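Long-range contacts in MdcD (Pseudomonas aeruginosa, PDB 5VIP), which is the beta subunit of a biotin-independent malonate decarboxylase, a carboxyltransferase-family protein that probably takes part in decarboxylating malonyl groups carried on an acyl carrier protein: residues B[78-89]-B[117-128]; B[144-152]-B[236-244]. One frame throughout, in Å; residues are numbered along the deposited sequence.

Overall arrangement
Both contacts belong to one carboxyl transferase domain of the ClpP/crotonase clan, built round a mixed sheet in which strands 69-76, 111-115, 150-153 and 172-176 run parallel side by side. Contact 1 joins the loops that leave strands 69-76 and 111-115 and lead into helices 87-105 and 126-143. Contact 2 follows along the chain: after helix 126-143 the chain turns into strand 150-153, which is covered by helix 229-242. The centres of the contacts lie about 26 Å apart, on opposite sides of the chain's centre. Contact 1 thus joins neighbouring strand-to-helix loops, part of which faces another protein chain, whereas contact 2 packs a late helix on the sheet.

Contact 1 (B[78-89]-B[117-128])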
loop_
_atom_site.group_PDB
_atom_site.type_symbol
_atom_site.label_atom_id
_atom_site.label_comp_id
_atom_site.label_asym_id
_atom_site.label_seq_id
_atom_site.Cartn_x
_atom_site.Cartn_y
_atom_site.Cartn_z
ATOM N N GLY B 78 14.950 -4.919 -11.489
ATOM C CA GLY B 78 14.920 -3.497 -11.776
ATOM C C GLY B 78 15.471 -3.140 -13.142
ATOM O O GLY B 78 15.223 -2.051 -13.651
ATOM N N ALA B 79 16.226 -4.052 -13.743
ATOM C CA ALA B 79 16.797 -3.790 -15.060
ATOM C C ALA B 79 15.754 -3.970 -16.166
ATOM O O ALA B 79 16.015 -3.651 -17.326
ATOM C CB ALA B 79 18.001 -4.695 -15.305
ATOM N N PHE B 80 14.573 -4.470 -15.798
ATOM C CA PHE B 80 13.485 -4.717 -16.744
ATOM C C PHE B 80 12.271 -3.829 -16.451
ATOM O O PHE B 80 11.618 -3.995 -15.422
ATOM C CB PHE B 80 13.070 -6.196 -16.704
ATOM C CG PHE B 80 11.884 -6.524 -17.586
ATOM C CD1 PHE B 80 12.042 -6.671 -18.963
ATOM C CD2 PHE B 80 10.618 -6.690 -17.038
ATOM C CE1 PHE B 80 10.959 -6.977 -19.774
ATOM C CE2 PHE B 80 9.525 -6.991 -17.842
ATOM C CZ PHE B 80 9.696 -7.136 -19.212
ATOM N N GLN B 81 11.971 -2.896 -17.354
ATOM C CA GLN B 81 10.852 -1.967 -17.165
ATOM C C GLN B 81 11.062 -1.108 -15.910
ATOM O O GLN B 81 10.099 -0.625 -15.319
ATOM C CB GLN B 81 9.520 -2.731 -17.051
ATOM C CG GLN B 81 8.843 -3.125 -18.357
ATOM C CD GLN B 81 8.147 -1.964 -19.038
ATOM O OE1 GLN B 81 8.110 -0.842 -18.521
ATOM N NE2 GLN B 81 7.563 -2.233 -20.196
ATOM N N GLY B 82 12.312 -0.935 -15.494
ATOM C CA GLY B 82 12.612 -0.283 -14.228
ATOM C C GLY B 82 11.991 -0.976 -13.021
ATOM O O GLY B 82 11.782 -0.357 -11.975
ATOM N N GLY B 83 11.682 -2.262 -13.165
ATOM C CA GLY B 83 11.015 -3.002 -12.109
ATOM C C GLY B 83 9.562 -2.594 -11.900
ATOM O O GLY B 83 8.994 -2.814 -10.831
ATOM N N SER B 84 8.954 -1.994 -12.920
ATOM C CA SER B 84 7.540 -1.632 -12.855
ATOM C C SER B 84 6.662 -2.868 -12.761
ATOM O O SER B 84 6.861 -3.828 -13.498
ATOM C CB SER B 84 7.140 -0.812 -14.080
ATOM O OG SER B 84 8.071 0.228 -14.302
ATOM N N LEU B 85 5.685 -2.840 -11.860
ATOM C CA LEU B 85 4.830 -3.999 -11.639
ATOM C C LEU B 85 3.568 -3.965 -12.501
ATOM O O LEU B 85 2.962 -2.912 -12.694
ATOM C CB LEU B 85 4.442 -4.105 -10.162
ATOM C CG LEU B 85 5.570 -4.525 -9.208
ATOM C CD1 LEU B 85 5.043 -4.630 -7.796
ATOM C CD2 LEU B 85 6.185 -5.848 -9.637
ATOM N N GLY B 86 3.186 -5.128 -13.015
ATOM C CA GLY B 86 1.953 -5.262 -13.763
ATOM C C GLY B 86 1.076 -6.292 -13.090
ATOM O O GLY B 86 1.302 -6.639 -11.927
ATOM N N GLU B 87 0.081 -6.790 -13.818
ATOM C CA GLU B 87 -0.845 -7.776 -13.274
ATOM C C GLU B 87 -0.146 -9.089 -12.874
ATOM O O GLU B 87 -0.331 -9.594 -11.768
ATOM C CB GLU B 87 -1.957 -8.087 -14.274
ATOM C CG GLU B 87 -3.035 -8.949 -13.661
ATOM C CD GLU B 87 -4.065 -9.444 -14.658
ATOM O OE1 GLU B 87 -3.950 -9.112 -15.857
ATOM O OE2 GLU B 87 -4.986 -10.174 -14.227
ATOM N N VAL B 88 0.655 -9.639 -13.782
ATOM C CA VAL B 88 1.286 -10.928 -13.525
ATOM C C VAL B 88 2.388 -10.818 -12.470
ATOM O O VAL B 88 2.368 -11.562 -11.494
ATOM C CB VAL B 88 1.851 -11.543 -14.813
ATOM C CG1 VAL B 88 2.761 -12.728 -14.496
ATOM C CG2 VAL B 88 0.693 -11.996 -15.712
ATOM N N SER B 89 3.336 -9.907 -12.661
ATOM C CA SER B 89 4.398 -9.714 -11.673
ATOM C C SER B 89 3.820 -9.378 -10.297
ATOM O O SER B 89 4.314 -9.851 -9.270
ATOM C CB SER B 89 5.367 -8.620 -12.114
ATOM O OG SER B 89 4.692 -7.430 -12.462
ATOM N N GLU B 117 13.530 -3.936 -6.035
ATOM C CA GLU B 117 14.130 -2.992 -6.978
ATOM C C GLU B 117 13.027 -2.587 -7.933
ATOM O O GLU B 117 12.742 -3.307 -8.876
ATOM C CB GLU B 117 15.298 -3.621 -7.740
ATOM C CG GLU B 117 16.450 -4.085 -6.842
ATOM C CD GLU B 117 17.076 -2.934 -6.057
ATOM O OE1 GLU B 117 17.331 -3.102 -4.835
ATOM O OE2 GLU B 117 17.325 -1.868 -6.667
ATOM N N THR B 118 12.387 -1.458 -7.669
ATOM C CA THR B 118 11.171 -1.125 -8.392
ATOM C C THR B 118 10.875 0.370 -8.326
ATOM O O THR B 118 11.214 1.056 -7.352
ATOM C CB THR B 118 9.974 -1.938 -7.837
ATOM O OG1 THR B 118 8.797 -1.682 -8.617
ATOM C CG2 THR B 118 9.717 -1.598 -6.362
ATOM N N GLY B 119 10.244 0.883 -9.377
ATOM C CA GLY B 119 9.944 2.302 -9.443
ATOM C C GLY B 119 8.474 2.663 -9.540
ATOM O O GLY B 119 8.121 3.850 -9.568
ATOM N N GLY B 120 7.609 1.660 -9.590
ATOM C CA GLY B 120 6.180 1.913 -9.623
ATOM C C GLY B 120 5.412 0.883 -10.425
ATOM O O GLY B 120 5.780 -0.282 -10.452
ATOM N N VAL B 121 4.330 1.296 -11.071
ATOM C CA VAL B 121 3.566 0.359 -11.887
ATOM C C VAL B 121 3.722 0.657 -13.377
ATOM O O VAL B 121 4.127 1.751 -13.769
ATOM C CB VAL B 121 2.068 0.378 -11.514
ATOM C CG1 VAL B 121 1.904 0.118 -10.029
ATOM C CG2 VAL B 121 1.479 1.705 -11.860
ATOM N N ARG B 122 3.414 -0.337 -14.198
ATOM C CA ARG B 122 3.369 -0.166 -15.640
ATOM C C ARG B 122 2.138 0.614 -16.061
ATOM O O ARG B 122 1.013 0.166 -15.822
ATOM C CB ARG B 122 3.362 -1.516 -16.332
ATOM C CG ARG B 122 4.658 -2.244 -16.203
ATOM C CD ARG B 122 4.526 -3.624 -16.756
ATOM N NE ARG B 122 5.402 -4.542 -16.045
ATOM C CZ ARG B 122 5.372 -5.856 -16.211
ATOM N NH1 ARG B 122 4.504 -6.386 -17.070
ATOM N NH2 ARG B 122 6.202 -6.635 -15.522
ATOM N N LEU B 123 2.350 1.755 -16.707
ATOM C CA LEU B 123 1.240 2.612 -17.115
ATOM C C LEU B 123 0.179 1.832 -17.890
ATOM O O LEU B 123 -1.010 2.019 -17.661
ATOM C CB LEU B 123 1.751 3.795 -17.940
ATOM C CG LEU B 123 0.670 4.712 -18.521
ATOM C CD1 LEU B 123 -0.282 5.212 -17.445
ATOM C CD2 LEU B 123 1.320 5.882 -19.233
ATOM N N GLN B 124 0.613 0.921 -18.762
ATOM C CA GLN B 124 -0.297 0.118 -19.579
ATOM C C GLN B 124 -1.171 -0.862 -18.782
ATOM O O GLN B 124 -2.202 -1.325 -19.275
ATOM C CB GLN B 124 0.498 -0.663 -20.630
ATOM C CG GLN B 124 1.687 0.107 -21.200
ATOM C CD GLN B 124 2.952 -0.090 -20.377
ATOM O OE1 GLN B 124 3.326 -1.218 -20.051
ATOM N NE2 GLN B 124 3.604 1.010 -20.021
ATOM N N GLU B 125 -0.752 -1.201 -17.564
ATOM C CA GLU B 125 -1.565 -2.051 -16.699
ATOM C C GLU B 125 -1.824 -1.337 -15.366
ATOM O O GLU B 125 -2.019 -1.989 -14.338
ATOM C CB GLU B 125 -0.870 -3.402 -16.449
ATOM C CG GLU B 125 -0.196 -4.017 -17.674
ATOM C CD GLU B 125 0.716 -5.187 -17.324
ATOM O OE1 GLU B 125 0.249 -6.148 -16.684
ATOM O OE2 GLU B 125 1.909 -5.144 -17.688
ATOM N N ALA B 126 -1.849 -0.003 -15.401
ATOM C CA ALA B 126 -1.716 0.807 -14.188
ATOM C C ALA B 126 -2.624 0.368 -13.038
ATOM O O ALA B 126 -2.154 0.191 -11.916
ATOM C CB ALA B 126 -1.959 2.285 -14.510
ATOM N N ASN B 127 -3.912 0.169 -13.295
ATOM C CA ASN B 127 -4.807 -0.132 -12.179
ATOM C C ASN B 127 -4.721 -1.581 -11.693
ATOM O O ASN B 127 -5.037 -1.874 -10.540
ATOM C CB ASN B 127 -6.248 0.231 -12.548
ATOM C CG ASN B 127 -6.580 1.664 -12.176
ATOM O OD1 ASN B 127 -6.310 2.098 -11.055
ATOM N ND2 ASN B 127 -7.139 2.418 -13.119
ATOM N N LEU B 128 -4.289 -2.478 -12.568
ATOM C CA LEU B 128 -4.027 -3.853 -12.162
ATOM C C LEU B 128 -2.778 -3.919 -11.298
ATOM O O LEU B 128 -2.744 -4.652 -10.308
ATOM C CB LEU B 128 -3.885 -4.755 -13.384
ATOM C CG LEU B 128 -5.210 -4.938 -14.132
ATOM C CD1 LEU B 128 -4.989 -5.656 -15.457
ATOM C CD2 LEU B 128 -6.191 -5.702 -13.258
HETATM O O HOH W 1 1.264 -8.501 -16.400
#
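Gly78 lies with its CA 3.6 Å from Glu117 O, the bare glycine letting the two backbones come this close. Arg122 NH2 comes to the edge of the Phe80 ring, nearest CE2, with ring and guanidinium planes almost perpendicular (87°). Gln81 lays its CG over one face of that ring, near the rim. Gly82 and Gly83 have positive phi, which glycine adopts easily, and Gly83 CA faces Glu117 O. Thr118 OG1 gives a hydrogen bond to Gly83 O; its 2.5 Å may partly reflect coordinate error. With chi1 at -176° the hydroxyl swings away from the Thr118 backbone N and toward that carbonyl. Ser84, a small residue, fits its CB against Arg122 CG, while Ser84 O accepts the N-H of Arg122 NE at 3.0 Å, NE standing well above the carbonyl plane. Leu85 and Val121 form a single beta bridge: Leu85 N bonds Gly120 O, and Arg122 N bonds Leu85 O. The Leu85 side chain starts away from 117-128 and packs, buried, on Val59, Ile76 and Met163. These glycine-rich loops follow successive parallel strands of the crotonase-like fold and lead into helices 87-105 and 126-143. At the first helix's N-cap, Gly86 has its N over one face of the Arg122 guanidinium and its CA 3.5 Å from Glu125 OE1. That carboxylate suits a helix start: OE1 accepts Glu87 N (2.9 Å) from 46° out of the carboxylate plane and a water that also binds Val88 N, while OE2 uses its syn lone pair for a salt bridge with Arg122 NH1. The extended Glu87 chain lies alongside Leu128, and its OE2 bonds a polar side chain of another protein chain. Ser89 OG accepts Gly86 N, the one half of a capping box open to a glycine N-cap.

Contact 2 (B[144-152]-B[236-244]); sequences QRYQPVVAV and VLAYFAKGL
Val150 sets its CG2 methyl squarely over the Phe240 ring, 3.6 Å from the centroid and only 13° off the ring normal, a CH-pi contact. The methyl stands anti to the carbonyl carbon of Val150, which presents this branch to the helix, and it also touches Tyr239 CB. The same ring turns its edge to the preceding turn, where Pro148 O lies near its plane, 3.3 Å from Phe240 CE1; the slightly positive ring hydrogens suit such an oxygen. Further along, Val152 and Val236 cross at about a right angle and meet through their CG2 methyls at 3.7 Å. The layout is a helix on the parallel part of the mixed sheet, as expected of the crotonase-like fold: helix 236-242 runs nearly antiparallel to strand 150-152, their axes 160° apart, and beta-branched valines give the strand compact apolar side chains. Past the helix, Gly243 takes a positive phi, and Pro148 CG packs on Gly243 C (3.7 Å). Leu244 then reaches back across Pro148, bringing Leu244 CD2 to 3.9 Å from Pro148 CD and Leu244 CD1 to 3.4 Å from Gln144 O. Gln144 OE1 accepts Val149 N on a lone pair, and Ser171 N as well.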
loop_
_atom_site.group_PDB
_atom_site.type_symbol
_atom_site.label_atom_id
_atom_site.label_comp_id
_atom_site.label_asym_id
_atom_site.label_seq_id
_atom_site.Cartn_x
_atom_site.Cartn_y
_atom_site.Cartn_z
ATOM N N GLN B 144 2.662 -11.321 8.768
ATOM C CA GLN B 144 3.391 -10.838 9.931
ATOM C C GLN B 144 2.601 -10.988 11.238
ATOM O O GLN B 144 3.009 -10.483 12.281
ATOM C CB GLN B 144 3.841 -9.399 9.698
ATOM C CG GLN B 144 4.993 -9.385 8.675
ATOM C CD GLN B 144 5.610 -8.026 8.418
ATOM O OE1 GLN B 144 6.733 -7.946 7.929
ATOM N NE2 GLN B 144 4.888 -6.954 8.733
ATOM N N ARG B 145 1.503 -11.731 11.183
ATOM C CA ARG B 145 0.919 -12.292 12.399
ATOM C C ARG B 145 1.706 -13.530 12.847
ATOM O O ARG B 145 1.563 -13.986 13.980
ATOM C CB ARG B 145 -0.553 -12.628 12.173
ATOM C CG ARG B 145 -1.394 -11.372 11.945
ATOM C CD ARG B 145 -2.863 -11.688 11.846
ATOM N NE ARG B 145 -3.181 -12.530 10.702
ATOM C CZ ARG B 145 -4.403 -12.998 10.462
ATOM N NH1 ARG B 145 -5.386 -12.702 11.291
ATOM N NH2 ARG B 145 -4.638 -13.766 9.409
ATOM N N TYR B 146 2.565 -14.041 11.966
ATOM C CA TYR B 146 3.295 -15.292 12.208
ATOM C C TYR B 146 4.815 -15.162 12.075
ATOM O O TYR B 146 5.578 -15.718 12.875
ATOM C CB TYR B 146 2.809 -16.374 11.232
ATOM C CG TYR B 146 1.310 -16.406 11.071
ATOM C CD1 TYR B 146 0.506 -17.035 12.011
ATOM C CD2 TYR B 146 0.698 -15.796 9.980
ATOM C CE1 TYR B 146 -0.872 -17.053 11.875
ATOM C CE2 TYR B 146 -0.674 -15.813 9.833
ATOM C CZ TYR B 146 -1.452 -16.448 10.781
ATOM O OH TYR B 146 -2.817 -16.454 10.631
ATOM N N GLN B 147 5.264 -14.443 11.053
ATOM C CA GLN B 147 6.695 -14.360 10.730
ATOM C C GLN B 147 7.041 -12.977 10.209
ATOM O O GLN B 147 6.250 -12.383 9.460
ATOM C CB GLN B 147 7.082 -15.402 9.663
ATOM C CG GLN B 147 6.878 -16.866 10.041
ATOM C CD GLN B 147 7.795 -17.334 11.161
ATOM O OE1 GLN B 147 8.867 -16.781 11.380
ATOM N NE2 GLN B 147 7.374 -18.369 11.869
ATOM N N PRO B 148 8.222 -12.462 10.572
ATOM C CA PRO B 148 8.676 -11.190 10.003
ATOM C C PRO B 148 8.961 -11.330 8.503
ATOM O O PRO B 148 9.490 -12.353 8.074
ATOM C CB PRO B 148 9.961 -10.900 10.786
ATOM C CG PRO B 148 10.473 -12.265 11.145
ATOM C CD PRO B 148 9.229 -13.044 11.477
ATOM N N VAL B 149 8.582 -10.328 7.722
ATOM C CA VAL B 149 9.016 -10.231 6.334
ATOM C C VAL B 149 10.244 -9.340 6.333
ATOM O O VAL B 149 10.249 -8.284 6.968
ATOM C CB VAL B 149 7.935 -9.638 5.419
ATOM C CG1 VAL B 149 8.470 -9.476 3.995
ATOM C CG2 VAL B 149 6.674 -10.515 5.449
ATOM N N VAL B 150 11.294 -9.775 5.650
ATOM C CA VAL B 150 12.488 -8.964 5.513
ATOM C C VAL B 150 12.508 -8.387 4.109
ATOM O O VAL B 150 12.319 -9.114 3.141
ATOM C CB VAL B 150 13.763 -9.781 5.779
ATOM C CG1 VAL B 150 15.003 -8.940 5.514
ATOM C CG2 VAL B 150 13.759 -10.316 7.213
ATOM N N ALA B 151 12.718 -7.074 4.016
ATOM C CA ALA B 151 12.863 -6.394 2.732
ATOM C C ALA B 151 14.285 -5.905 2.567
ATOM O O ALA B 151 14.824 -5.235 3.445
ATOM C CB ALA B 151 11.901 -5.218 2.627
ATOM N N VAL B 152 14.869 -6.226 1.422
ATOM C CA VAL B 152 16.229 -5.832 1.095
ATOM C C VAL B 152 16.158 -4.876 -0.097
ATOM O O VAL B 152 15.578 -5.200 -1.144
ATOM C CB VAL B 152 17.107 -7.062 0.770
ATOM C CG1 VAL B 152 18.450 -6.649 0.216
ATOM C CG2 VAL B 152 17.272 -7.938 2.040
ATOM N N VAL B 236 20.304 -10.948 6.639
ATOM C CA VAL B 236 18.970 -11.466 6.370
ATOM C C VAL B 236 18.646 -12.597 7.343
ATOM O O VAL B 236 17.573 -12.614 7.977
ATOM C CB VAL B 236 18.843 -11.960 4.909
ATOM C CG1 VAL B 236 17.611 -12.826 4.736
ATOM C CG2 VAL B 236 18.805 -10.761 3.955
ATOM N N LEU B 237 19.586 -13.524 7.492
ATOM C CA LEU B 237 19.355 -14.664 8.371
ATOM C C LEU B 237 19.210 -14.235 9.851
ATOM O O LEU B 237 18.377 -14.781 10.581
ATOM C CB LEU B 237 20.487 -15.677 8.233
ATOM C CG LEU B 237 20.570 -16.433 6.901
ATOM C CD1 LEU B 237 21.677 -17.474 6.965
ATOM C CD2 LEU B 237 19.248 -17.091 6.557
ATOM N N ALA B 238 20.008 -13.261 10.277
ATOM C CA ALA B 238 19.960 -12.786 11.661
ATOM C C ALA B 238 18.610 -12.146 11.950
ATOM O O ALA B 238 18.050 -12.321 13.026
ATOM C CB ALA B 238 21.085 -11.801 11.938
ATOM N N TYR B 239 18.072 -11.428 10.970
ATOM C CA TYR B 239 16.797 -10.750 11.168
ATOM C C TYR B 239 15.635 -11.724 11.198
ATOM O O TYR B 239 14.733 -11.553 12.003
ATOM C CB TYR B 239 16.580 -9.671 10.105
ATOM C CG TYR B 239 17.218 -8.371 10.532
ATOM C CD1 TYR B 239 16.649 -7.607 11.534
ATOM C CD2 TYR B 239 18.425 -7.949 9.985
ATOM C CE1 TYR B 239 17.229 -6.425 11.955
ATOM C CE2 TYR B 239 19.022 -6.775 10.406
ATOM C CZ TYR B 239 18.418 -6.016 11.391
ATOM O OH TYR B 239 19.008 -4.835 11.809
ATOM N N PHE B 240 15.652 -12.752 10.355
ATOM C CA PHE B 240 14.642 -13.802 10.474
ATOM C C PHE B 240 14.721 -14.511 11.821
ATOM O O PHE B 240 13.694 -14.813 12.411
ATOM C CB PHE B 240 14.765 -14.833 9.350
ATOM C CG PHE B 240 14.156 -14.365 8.049
ATOM C CD1 PHE B 240 12.817 -14.022 7.989
ATOM C CD2 PHE B 240 14.923 -14.264 6.903
ATOM C CE1 PHE B 240 12.237 -13.588 6.800
ATOM C CE2 PHE B 240 14.354 -13.827 5.704
ATOM C CZ PHE B 240 13.016 -13.484 5.657
ATOM N N ALA B 241 15.933 -14.773 12.295
ATOM C CA ALA B 241 16.125 -15.486 13.571
ATOM C C ALA B 241 15.665 -14.637 14.764
ATOM O O ALA B 241 15.292 -15.154 15.816
ATOM C CB ALA B 241 17.580 -15.886 13.736
ATOM N N LYS B 242 15.707 -13.329 14.574
ATOM C CA LYS B 242 15.225 -12.353 15.548
ATOM C C LYS B 242 13.715 -12.463 15.777
ATOM O O LYS B 242 13.232 -12.261 16.893
ATOM C CB LYS B 242 15.600 -10.961 15.046
ATOM C CG LYS B 242 15.408 -9.812 15.959
ATOM C CD LYS B 242 16.179 -8.654 15.339
ATOM C CE LYS B 242 15.668 -7.322 15.820
ATOM N NZ LYS B 242 16.130 -6.988 17.181
ATOM N N GLY B 243 12.967 -12.789 14.725
ATOM C CA GLY B 243 11.526 -12.952 14.858
ATOM C C GLY B 243 10.802 -11.625 14.762
ATOM O O GLY B 243 11.410 -10.590 14.440
ATOM N N LEU B 244 9.505 -11.642 15.062
ATOM C CA LEU B 244 8.681 -10.441 14.957
ATOM C C LEU B 244 9.098 -9.348 15.957
ATOM O O LEU B 244 9.234 -9.612 17.151
ATOM C CB LEU B 244 7.211 -10.799 15.166
ATOM C CG LEU B 244 6.533 -11.554 14.022
ATOM C CD1 LEU B 244 5.135 -12.003 14.438
ATOM C CD2 LEU B 244 6.460 -10.647 12.799
#